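Local coordinates for probable quinone reductase Qor (NADPH:quinone reductase) (Zeta-crystallin homolog protein) (Mycobacterium tuberculosis, PDB 4RVU) that binds NADPH and probably uses it to reduce quinones, as an enoyl-reductase-type oxidoreductase related to zeta-crystallin, at residues I161-A166 / V173-S178; T179-K184 / K323-V328; K184-K187 / V193-D196. All coordinates share one frame; numbering follows the deposited sequence.

Contacts 1 and 3 lie within the parallel-sheet nucleotide-binding fold, and contact 2 joins that fold to the loop before strand 327-331 of the other, mixed sheet. Contact 1 is the most buried, a join without hydrogen bonds across it between helix 157-168 and strand 172-176, whose C-terminal continuation reaches the cofactor. Contact 3 repeats helix-on-strand packing one unit further out, against edge strand 193-195, and is partly exposed. Contact 2 uses the same helix as contact 3, 180-188, but its first turn; its chemistry is polar, centred on a lysine and the NADPH phosphate. Strands 172-176 and 193-195 are sheet neighbours, and Lys-184 is common to contacts 2 and 3.

Contact 1: residues I161-A166 / V173-S178; sequences ILTQWA and VITTVS. With NDP (NADPH dihydro-nicotinamide-adenine-dinucleotide phosphate), chain E.
Val-173 packs its two methyls against Thr-163 and Ala-166 where a helix covers the parallel sheet of a Rossmann-type nucleotide-binding fold. Helix 157-168 and strand 172-176 are the second and third elements of a beta-alpha-beta unit that starts with strand 148-151, and the short segments run nearly antiparallel, at 168°, their axes approaching to 9.3 Å.

The apolar part rests on the two branches of Val-173. Its CG2 meets Ala-166 CB at 3.7 Å, whereas Val-173 CG1, anti to the backbone N (chi1 175°), reaches Thr-163, with 3.9 Å to OG1 and a looser approach to the methyl CG2. Val-173 also touches Val-149 and Val-151 of the neighbouring strand 148-151.

Polar groups are buried here too, but no hydrogen bond crosses between the segments. Thr-163 OG1 turns back to the carbonyl oxygen of Gly-159, one helical turn earlier, and Thr-175 OG1 is hydrogen-bonded to Ser-186 of the next helix. Thr-175 offers helix 157-168 its methyl instead: Thr-175 CG2 lies 3.7 Å from Thr-163 OG1, and the two side chains cross at about a right angle.

Past the helix packing the chain reaches the NADPH 2'-phosphate. Ser-178, an NADPH-binding residue, points its hydroxyl at this group, which also receives a hydrogen bond from Lys-182; Arg-322 binds the cofactor as well. The modelled distance from Ser-178 OG to NDP O2X, 2.4 Å, is too short for an ordinary hydrogen bond, and its exact value is doubtful. One residue earlier, the backbone itself comes close to the phosphate, with Val-177 CA 3.4 Å from NDP O3X.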
loop_
_atom_site.group_PDB
_atom_site.type_symbol
_atom_site.label_atom_id
_atom_site.label_comp_id
_atom_site.label_asym_id
_atom_site.label_seq_id
_atom_site.Cartn_x
_atom_site.Cartn_y
_atom_site.Cartn_z
ATOM N N ILE A 161 21.385 -5.737 -6.594
ATOM C CA ILE A 161 20.566 -6.312 -7.657
ATOM C C ILE A 161 19.453 -5.341 -8.063
ATOM O O ILE A 161 19.205 -5.138 -9.259
ATOM C CB ILE A 161 19.982 -7.703 -7.277
ATOM C CG1 ILE A 161 21.119 -8.700 -7.025
ATOM C CG2 ILE A 161 19.116 -8.244 -8.414
ATOM C CD1 ILE A 161 20.646 -10.075 -6.503
ATOM N N LEU A 162 18.800 -4.737 -7.071
ATOM C CA LEU A 162 17.776 -3.721 -7.343
ATOM C C LEU A 162 18.345 -2.592 -8.194
ATOM O O LEU A 162 17.721 -2.149 -9.166
ATOM C CB LEU A 162 17.199 -3.148 -6.038
ATOM C CG LEU A 162 16.160 -4.007 -5.320
ATOM C CD1 LEU A 162 15.891 -3.480 -3.923
ATOM C CD2 LEU A 162 14.860 -4.054 -6.131
ATOM N N THR A 163 19.541 -2.142 -7.833
ATOM C CA THR A 163 20.146 -0.975 -8.473
ATOM C C THR A 163 20.466 -1.272 -9.931
ATOM O O THR A 163 20.058 -0.522 -10.826
ATOM C CB THR A 163 21.390 -0.535 -7.711
ATOM O OG1 THR A 163 20.994 -0.146 -6.389
ATOM C CG2 THR A 163 22.076 0.639 -8.403
ATOM N N GLN A 164 21.133 -2.400 -10.174
ATOM C CA GLN A 164 21.466 -2.784 -11.536
ATOM C C GLN A 164 20.237 -2.988 -12.390
ATOM O O GLN A 164 20.175 -2.505 -13.526
ATOM C CB GLN A 164 22.286 -4.066 -11.538
ATOM C CG GLN A 164 23.639 -3.945 -10.878
ATOM C CD GLN A 164 24.367 -5.269 -10.900
ATOM O OE1 GLN A 164 24.937 -5.657 -11.921
ATOM N NE2 GLN A 164 24.328 -5.987 -9.781
ATOM N N TRP A 165 19.263 -3.713 -11.845
ATOM C CA TRP A 165 18.099 -4.116 -12.621
ATOM C C TRP A 165 17.235 -2.902 -12.950
ATOM O O TRP A 165 16.820 -2.725 -14.096
ATOM C CB TRP A 165 17.282 -5.161 -11.862
ATOM C CG TRP A 165 16.544 -6.104 -12.759
ATOM C CD1 TRP A 165 16.198 -5.899 -14.068
ATOM C CD2 TRP A 165 16.094 -7.426 -12.424
ATOM N NE1 TRP A 165 15.540 -7.009 -14.559
ATOM C CE2 TRP A 165 15.472 -7.960 -13.573
ATOM C CE3 TRP A 165 16.147 -8.197 -11.264
ATOM C CZ2 TRP A 165 14.921 -9.246 -13.596
ATOM C CZ3 TRP A 165 15.599 -9.475 -11.287
ATOM C CH2 TRP A 165 14.992 -9.984 -12.445
ATOM N N ALA A 166 16.981 -2.064 -11.948
ATOM C CA ALA A 166 16.241 -0.820 -12.167
ATOM C C ALA A 166 16.948 0.074 -13.191
ATOM O O ALA A 166 16.314 0.610 -14.100
ATOM C CB ALA A 166 16.024 -0.073 -10.840
ATOM N N VAL A 173 18.315 5.665 -9.943
ATOM C CA VAL A 173 18.346 5.092 -8.602
ATOM C C VAL A 173 19.179 5.933 -7.653
ATOM O O VAL A 173 20.324 6.277 -7.953
ATOM C CB VAL A 173 18.903 3.651 -8.610
ATOM C CG1 VAL A 173 19.038 3.128 -7.177
ATOM C CG2 VAL A 173 18.014 2.741 -9.442
ATOM N N ILE A 174 18.596 6.272 -6.512
ATOM C CA ILE A 174 19.327 6.927 -5.435
ATOM C C ILE A 174 19.468 5.905 -4.315
ATOM O O ILE A 174 18.493 5.237 -3.965
ATOM C CB ILE A 174 18.557 8.155 -4.914
ATOM C CG1 ILE A 174 18.248 9.120 -6.060
ATOM C CG2 ILE A 174 19.329 8.844 -3.785
ATOM C CD1 ILE A 174 17.173 10.166 -5.698
ATOM N N THR A 175 20.674 5.765 -3.764
ATOM C CA THR A 175 20.914 4.787 -2.708
ATOM C C THR A 175 21.450 5.411 -1.430
ATOM O O THR A 175 21.863 6.570 -1.423
ATOM C CB THR A 175 21.916 3.701 -3.157
ATOM O OG1 THR A 175 23.188 4.315 -3.409
ATOM C CG2 THR A 175 21.426 3.011 -4.412
ATOM N N THR A 176 21.413 4.636 -0.352
ATOM C CA THR A 176 22.144 4.960 0.873
ATOM C C THR A 176 23.134 3.842 1.203
ATOM O O THR A 176 22.830 2.653 1.031
ATOM C CB THR A 176 21.211 5.162 2.081
ATOM O OG1 THR A 176 20.394 3.996 2.257
ATOM C CG2 THR A 176 20.317 6.393 1.881
ATOM N N VAL A 177 24.321 4.213 1.678
ATOM C CA VAL A 177 25.314 3.230 2.125
ATOM C C VAL A 177 26.069 3.791 3.320
ATOM O O VAL A 177 25.967 4.981 3.606
ATOM C CB VAL A 177 26.338 2.881 1.021
ATOM C CG1 VAL A 177 25.651 2.324 -0.223
ATOM C CG2 VAL A 177 27.166 4.111 0.680
ATOM N N SER A 178 26.831 2.945 4.008
ATOM C CA SER A 178 27.510 3.366 5.231
ATOM C C SER A 178 28.984 3.750 5.071
ATOM O O SER A 178 29.560 4.343 5.979
ATOM C CB SER A 178 27.390 2.297 6.314
ATOM O OG SER A 178 28.158 1.148 5.993
HETATM P PA NDP E . 22.179 -7.012 2.999
HETATM O O1A NDP E . 23.268 -7.701 2.227
HETATM O O2A NDP E . 21.475 -5.832 2.394
HETATM O O5B NDP E . 22.761 -6.583 4.435
HETATM C C5B NDP E . 22.045 -5.668 5.256
HETATM C C4B NDP E . 22.567 -4.271 4.965
HETATM O O4B NDP E . 21.712 -3.272 5.523
HETATM C C3B NDP E . 23.929 -4.045 5.596
HETATM O O3B NDP E . 24.989 -4.452 4.730
HETATM C C2B NDP E . 23.950 -2.552 5.854
HETATM O O2B NDP E . 24.613 -1.867 4.800
HETATM C C1B NDP E . 22.487 -2.138 5.910
HETATM N N9A NDP E . 22.196 -1.741 7.307
HETATM C C8A NDP E . 21.782 -0.529 7.711
HETATM N N7A NDP E . 21.627 -0.491 9.055
HETATM C C5A NDP E . 21.958 -1.701 9.535
HETATM C C6A NDP E . 22.021 -2.339 10.869
HETATM N N6A NDP E . 21.689 -1.649 11.983
HETATM N N1A NDP E . 22.421 -3.626 10.934
HETATM C C2A NDP E . 22.753 -4.316 9.830
HETATM N N3A NDP E . 22.721 -3.802 8.590
HETATM C C4A NDP E . 22.337 -2.522 8.378
HETATM O O3 NDP E . 21.092 -8.114 3.416
HETATM P PN NDP E . 20.236 -8.916 2.321
HETATM O O1N NDP E . 20.624 -8.430 0.950
HETATM O O2N NDP E . 20.311 -10.380 2.668
HETATM O O5D NDP E . 18.741 -8.413 2.623
HETATM C C5D NDP E . 18.410 -7.030 2.528
HETATM C C4D NDP E . 17.166 -6.742 3.355
HETATM O O4D NDP E . 16.011 -7.231 2.676
HETATM C C3D NDP E . 17.215 -7.461 4.688
HETATM O O3D NDP E . 16.646 -6.603 5.675
HETATM C C2D NDP E . 16.327 -8.673 4.507
HETATM O O2D NDP E . 15.700 -9.018 5.744
HETATM C C1D NDP E . 15.317 -8.186 3.480
HETATM N N1N NDP E . 14.789 -9.233 2.606
HETATM C C2N NDP E . 13.466 -9.319 2.452
HETATM C C3N NDP E . 12.880 -10.270 1.629
HETATM C C7N NDP E . 11.386 -10.312 1.509
HETATM O O7N NDP E . 10.874 -11.103 0.737
HETATM N N7N NDP E . 10.660 -9.474 2.248
HETATM C C4N NDP E . 13.725 -11.254 0.855
HETATM C C5N NDP E . 15.147 -11.046 1.100
HETATM C C6N NDP E . 15.618 -10.053 1.952
HETATM P P2B NDP E . 25.071 -0.335 4.975
HETATM O O1X NDP E . 24.411 0.102 6.251
HETATM O O2X NDP E . 26.569 -0.403 5.053
HETATM O O3X NDP E . 24.565 0.347 3.738
#

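Contact 2: residues T179-K184 / K323-V328; sequences TAEKAK and KTVGSV. With NDP (NADPH dihydro-nicotinamide-adenine-dinucleotide phosphate), chain E.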
loop_
_atom_site.group_PDB
_atom_site.type_symbol
_atom_site.label_atom_id
_atom_site.label_comp_id
_atom_site.label_asym_id
_atom_site.label_seq_id
_atom_site.Cartn_x
_atom_site.Cartn_y
_atom_site.Cartn_z
ATOM N N THR A 179 29.597 3.408 3.939
ATOM C CA THR A 179 31.037 3.650 3.734
ATOM C C THR A 179 31.335 4.111 2.313
ATOM O O THR A 179 30.546 3.881 1.390
ATOM C CB THR A 179 31.881 2.382 3.969
ATOM O OG1 THR A 179 31.623 1.445 2.919
ATOM C CG2 THR A 179 31.579 1.741 5.313
ATOM N N ALA A 180 32.484 4.752 2.138
ATOM C CA ALA A 180 32.918 5.183 0.818
ATOM C C ALA A 180 33.210 4.000 -0.104
ATOM O O ALA A 180 33.034 4.116 -1.321
ATOM C CB ALA A 180 34.131 6.108 0.917
ATOM N N GLU A 181 33.659 2.877 0.465
ATOM C CA GLU A 181 33.882 1.651 -0.323
ATOM C C GLU A 181 32.562 1.187 -0.928
ATOM O O GLU A 181 32.487 0.842 -2.113
ATOM C CB GLU A 181 34.477 0.511 0.523
ATOM C CG GLU A 181 34.651 -0.816 -0.269
ATOM C CD GLU A 181 34.768 -2.073 0.602
ATOM O OE1 GLU A 181 34.493 -2.008 1.819
ATOM O OE2 GLU A 181 35.131 -3.141 0.053
ATOM N N LYS A 182 31.521 1.180 -0.100
ATOM C CA LYS A 182 30.188 0.777 -0.546
ATOM C C LYS A 182 29.608 1.775 -1.542
ATOM O O LYS A 182 28.920 1.400 -2.495
ATOM C CB LYS A 182 29.261 0.586 0.658
ATOM C CG LYS A 182 29.648 -0.625 1.509
ATOM C CD LYS A 182 28.587 -0.952 2.545
ATOM C CE LYS A 182 29.069 -2.031 3.501
ATOM N NZ LYS A 182 27.941 -2.584 4.313
ATOM N N ALA A 183 29.908 3.050 -1.338
ATOM C CA ALA A 183 29.450 4.071 -2.270
ATOM C C ALA A 183 29.954 3.817 -3.689
ATOM O O ALA A 183 29.220 4.008 -4.657
ATOM C CB ALA A 183 29.857 5.454 -1.790
ATOM N N LYS A 184 31.205 3.388 -3.829
ATOM C CA LYS A 184 31.725 3.135 -5.171
ATOM C C LYS A 184 31.044 1.925 -5.817
ATOM O O LYS A 184 30.699 1.962 -6.996
ATOM C CB LYS A 184 33.245 2.935 -5.162
ATOM C CG LYS A 184 33.864 3.062 -6.552
ATOM C CD LYS A 184 35.226 2.386 -6.631
ATOM C CE LYS A 184 35.094 0.899 -6.942
ATOM N NZ LYS A 184 34.936 0.631 -8.408
ATOM N N LYS A 323 29.287 -5.224 7.789
ATOM C CA LYS A 323 30.631 -5.348 7.231
ATOM C C LYS A 323 30.676 -6.066 5.883
ATOM O O LYS A 323 31.721 -6.096 5.218
ATOM C CB LYS A 323 31.530 -6.091 8.211
ATOM C CG LYS A 323 31.874 -5.334 9.477
ATOM C CD LYS A 323 32.656 -6.270 10.385
ATOM C CE LYS A 323 33.387 -5.549 11.504
ATOM N NZ LYS A 323 34.193 -6.549 12.286
ATOM N N THR A 324 29.565 -6.673 5.482
ATOM C CA THR A 324 29.556 -7.416 4.218
ATOM C C THR A 324 29.220 -6.481 3.068
ATOM O O THR A 324 28.636 -5.416 3.272
ATOM C CB THR A 324 28.571 -8.609 4.236
ATOM O OG1 THR A 324 27.218 -8.130 4.340
ATOM C CG2 THR A 324 28.874 -9.533 5.401
ATOM N N VAL A 325 29.620 -6.870 1.861
ATOM C CA VAL A 325 29.194 -6.187 0.651
ATOM C C VAL A 325 28.624 -7.240 -0.282
ATOM O O VAL A 325 29.170 -8.341 -0.399
ATOM C CB VAL A 325 30.354 -5.431 -0.043
ATOM C CG1 VAL A 325 30.841 -4.278 0.828
ATOM C CG2 VAL A 325 31.494 -6.372 -0.339
ATOM N N GLY A 326 27.514 -6.911 -0.931
ATOM C CA GLY A 326 26.856 -7.842 -1.832
ATOM C C GLY A 326 26.411 -9.136 -1.177
ATOM O O GLY A 326 26.224 -9.210 0.051
ATOM N N SER A 327 26.232 -10.162 -2.003
ATOM C CA SER A 327 25.790 -11.466 -1.526
ATOM C C SER A 327 26.968 -12.209 -0.933
ATOM O O SER A 327 28.079 -12.148 -1.467
ATOM C CB SER A 327 25.212 -12.286 -2.676
ATOM O OG SER A 327 24.111 -11.633 -3.288
ATOM N N VAL A 328 26.737 -12.904 0.176
ATOM C CA VAL A 328 27.780 -13.784 0.692
ATOM C C VAL A 328 27.279 -15.225 0.717
ATOM O O VAL A 328 26.060 -15.478 0.794
ATOM C CB VAL A 328 28.348 -13.318 2.056
ATOM C CG1 VAL A 328 28.860 -11.871 1.969
ATOM C CG2 VAL A 328 27.312 -13.430 3.124
HETATM P PA NDP E . 22.179 -7.012 2.999
HETATM O O1A NDP E . 23.268 -7.701 2.227
HETATM O O2A NDP E . 21.475 -5.832 2.394
HETATM O O5B NDP E . 22.761 -6.583 4.435
HETATM C C5B NDP E . 22.045 -5.668 5.256
HETATM C C4B NDP E . 22.567 -4.271 4.965
HETATM O O4B NDP E . 21.712 -3.272 5.523
HETATM C C3B NDP E . 23.929 -4.045 5.596
HETATM O O3B NDP E . 24.989 -4.452 4.730
HETATM C C2B NDP E . 23.950 -2.552 5.854
HETATM O O2B NDP E . 24.613 -1.867 4.800
HETATM C C1B NDP E . 22.487 -2.138 5.910
HETATM N N9A NDP E . 22.196 -1.741 7.307
HETATM C C8A NDP E . 21.782 -0.529 7.711
HETATM N N7A NDP E . 21.627 -0.491 9.055
HETATM C C5A NDP E . 21.958 -1.701 9.535
HETATM C C6A NDP E . 22.021 -2.339 10.869
HETATM N N6A NDP E . 21.689 -1.649 11.983
HETATM N N1A NDP E . 22.421 -3.626 10.934
HETATM C C2A NDP E . 22.753 -4.316 9.830
HETATM N N3A NDP E . 22.721 -3.802 8.590
HETATM C C4A NDP E . 22.337 -2.522 8.378
HETATM O O3 NDP E . 21.092 -8.114 3.416
HETATM P PN NDP E . 20.236 -8.916 2.321
HETATM O O1N NDP E . 20.624 -8.430 0.950
HETATM O O2N NDP E . 20.311 -10.380 2.668
HETATM O O5D NDP E . 18.741 -8.413 2.623
HETATM C C5D NDP E . 18.410 -7.030 2.528
HETATM C C4D NDP E . 17.166 -6.742 3.355
HETATM O O4D NDP E . 16.011 -7.231 2.676
HETATM C C3D NDP E . 17.215 -7.461 4.688
HETATM O O3D NDP E . 16.646 -6.603 5.675
HETATM C C2D NDP E . 16.327 -8.673 4.507
HETATM O O2D NDP E . 15.700 -9.018 5.744
HETATM C C1D NDP E . 15.317 -8.186 3.480
HETATM N N1N NDP E . 14.789 -9.233 2.606
HETATM C C2N NDP E . 13.466 -9.319 2.452
HETATM C C3N NDP E . 12.880 -10.270 1.629
HETATM C C7N NDP E . 11.386 -10.312 1.509
HETATM O O7N NDP E . 10.874 -11.103 0.737
HETATM N N7N NDP E . 10.660 -9.474 2.248
HETATM C C4N NDP E . 13.725 -11.254 0.855
HETATM C C5N NDP E . 15.147 -11.046 1.100
HETATM C C6N NDP E . 15.618 -10.053 1.952
HETATM P P2B NDP E . 25.071 -0.335 4.975
HETATM O O1X NDP E . 24.411 0.102 6.251
HETATM O O2X NDP E . 26.569 -0.403 5.053
HETATM O O3X NDP E . 24.565 0.347 3.738
#
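Lys-182 meets Thr-324 and Val-325 where the first turn of helix 180-188 faces the loop leading into strand 327-331, forming part of the 2'-phosphate pocket of this Rossmann-type NADPH site. Its side chain leaves the helix with CG beside the backbone N (chi1 -69°) and is then extended to NZ, which carries the ammonium group well beyond the helix surface.

Along this extended chain, Val-325 lies across the methylenes, the two side chains meeting obliquely. Only its CG1 branch makes the approach, 3.9 Å from both CG and CE of Lys-182. The exposed Glu-181 comes near the same methyl, with 4.4 Å between Glu-181 OE1 and Val-325 CG1.

At the end of the chain the ammonium group is shared between protein and cofactor. Lys-182 NZ donates to Thr-324 O at 3.1 Å, approaching nearly in line with the carbonyl bond (162°), and Lys-182 NZ also donates to the phosphate oxygen NDP O2X at 2.7 Å. Arg-322 O is a further acceptor, so O2X and two backbone carbonyls account for the main bonds of NZ; the weak bond to the ester oxygen O2B can only share a hydrogen with one of them. The phosphate's negative charge is probably balanced in part by this lysine, and Arg-322, which also binds NADPH, lies close by.

The root of Lys-182 is held as well. Thr-179 occupies the N-cap of the helix, and its hydroxyl oxygen Thr-179 OG1 accepts from Lys-182 N at 3.0 Å, with an N-H...O angle of 161°.

Contact 3: residues K184-K187 / V193-D196; sequences KLSK and VVLD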
loop_
_atom_site.group_PDB
_atom_site.type_symbol
_atom_site.label_atom_id
_atom_site.label_comp_id
_atom_site.label_asym_id
_atom_site.label_seq_id
_atom_site.Cartn_x
_atom_site.Cartn_y
_atom_site.Cartn_z
ATOM N N LYS A 184 31.205 3.388 -3.829
ATOM C CA LYS A 184 31.725 3.135 -5.171
ATOM C C LYS A 184 31.044 1.925 -5.817
ATOM O O LYS A 184 30.699 1.962 -6.996
ATOM C CB LYS A 184 33.245 2.935 -5.162
ATOM C CG LYS A 184 33.864 3.062 -6.552
ATOM C CD LYS A 184 35.226 2.386 -6.631
ATOM C CE LYS A 184 35.094 0.899 -6.942
ATOM N NZ LYS A 184 34.936 0.631 -8.408
ATOM N N LEU A 185 30.867 0.859 -5.044
ATOM C CA LEU A 185 30.184 -0.343 -5.528
ATOM C C LEU A 185 28.778 -0.007 -5.994
ATOM O O LEU A 185 28.299 -0.535 -7.007
ATOM C CB LEU A 185 30.095 -1.386 -4.419
ATOM C CG LEU A 185 31.405 -2.056 -4.034
ATOM C CD1 LEU A 185 31.231 -2.897 -2.781
ATOM C CD2 LEU A 185 31.861 -2.906 -5.192
ATOM N N SER A 186 28.129 0.881 -5.247
ATOM C CA SER A 186 26.760 1.302 -5.562
ATOM C C SER A 186 26.745 2.101 -6.860
ATOM O O SER A 186 25.896 1.866 -7.717
ATOM C CB SER A 186 26.140 2.089 -4.397
ATOM O OG SER A 186 24.806 2.496 -4.680
ATOM N N LYS A 187 27.700 3.023 -7.019
ATOM C CA LYS A 187 27.840 3.771 -8.268
ATOM C C LYS A 187 28.119 2.831 -9.442
ATOM O O LYS A 187 27.503 2.952 -10.510
ATOM C CB LYS A 187 28.969 4.810 -8.164
ATOM C CG LYS A 187 28.668 6.006 -7.272
ATOM C CD LYS A 187 27.602 6.902 -7.883
ATOM C CE LYS A 187 27.974 7.306 -9.306
ATOM N NZ LYS A 187 26.910 8.114 -9.978
ATOM N N VAL A 193 22.991 8.676 -7.701
ATOM C CA VAL A 193 23.482 9.432 -6.558
ATOM C C VAL A 193 23.478 8.554 -5.315
ATOM O O VAL A 193 22.517 7.811 -5.076
ATOM C CB VAL A 193 22.608 10.689 -6.281
ATOM C CG1 VAL A 193 23.004 11.333 -4.961
ATOM C CG2 VAL A 193 22.728 11.695 -7.410
ATOM N N VAL A 194 24.545 8.645 -4.522
ATOM C CA VAL A 194 24.646 7.892 -3.276
ATOM C C VAL A 194 24.638 8.834 -2.078
ATOM O O VAL A 194 25.446 9.765 -2.009
ATOM C CB VAL A 194 25.924 7.032 -3.247
ATOM C CG1 VAL A 194 25.996 6.227 -1.961
ATOM C CG2 VAL A 194 25.959 6.106 -4.454
ATOM N N LEU A 195 23.724 8.596 -1.140
ATOM C CA LEU A 195 23.585 9.446 0.045
ATOM C C LEU A 195 24.024 8.731 1.310
ATOM O O LEU A 195 24.098 7.500 1.348
ATOM C CB LEU A 195 22.125 9.884 0.208
ATOM C CG LEU A 195 21.576 10.732 -0.931
ATOM C CD1 LEU A 195 20.078 10.964 -0.761
ATOM C CD2 LEU A 195 22.320 12.057 -0.993
ATOM N N ASP A 196 24.304 9.500 2.357
ATOM C CA ASP A 196 24.519 8.905 3.665
ATOM C C ASP A 196 23.169 8.550 4.280
ATOM O O ASP A 196 22.126 9.027 3.830
ATOM C CB ASP A 196 25.239 9.890 4.580
ATOM C CG ASP A 196 26.596 10.286 4.049
ATOM O OD1 ASP A 196 27.419 9.388 3.783
ATOM O OD2 ASP A 196 26.825 11.498 3.883
#
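Val-194 presents one methyl to Ser-186 and Lys-187 where helix 180-188 covers strand 193-195, closing the beta-alpha-beta unit that begins with strand 172-176 in the Rossmann-type domain. The strand is the outermost of the parallel sheet on this side within the chain.

The first shell is small and centres on Val-194 CG2. Ser-186 approaches it through its hydroxyl, with Ser-186 OG at 3.8 Å from Val-194 CG2 and CB slightly farther away. The Lys-187 chain meets the same methyl through its aliphatic part, both CG and CD of Lys-187 standing 3.9 Å from Val-194 CG2. The valine is thus met by a buried serine and by the methylenes of an exposed lysine, and no hydrogen bond passes between the two segments.

What places these groups lies one step farther out. Val-194 itself also touches Thr-175 and Val-177, of the adjoining strand and the loop after it, and backbone hydrogen bonds of Thr-175 with Val-193 and Leu-195 hold the edge strand in the sheet. Ser-186 makes a side-chain link to that same neighbouring strand: its hydroxyl is anti to the backbone N (chi1 -179°), which extends it from the helix past the Val-194 methyl toward its polar partner, Thr-175.

The lysine is positioned from the other end of the contact. Rather than stretching into solvent, it bends at chi2 and chi3 (-69° and -53°), folding back toward the turn between helix and strand. There its ammonium group is bound by the backbone just ahead of the strand, Lys-187 NZ donating to the carbonyl oxygens of Ala-191 and Asp-192.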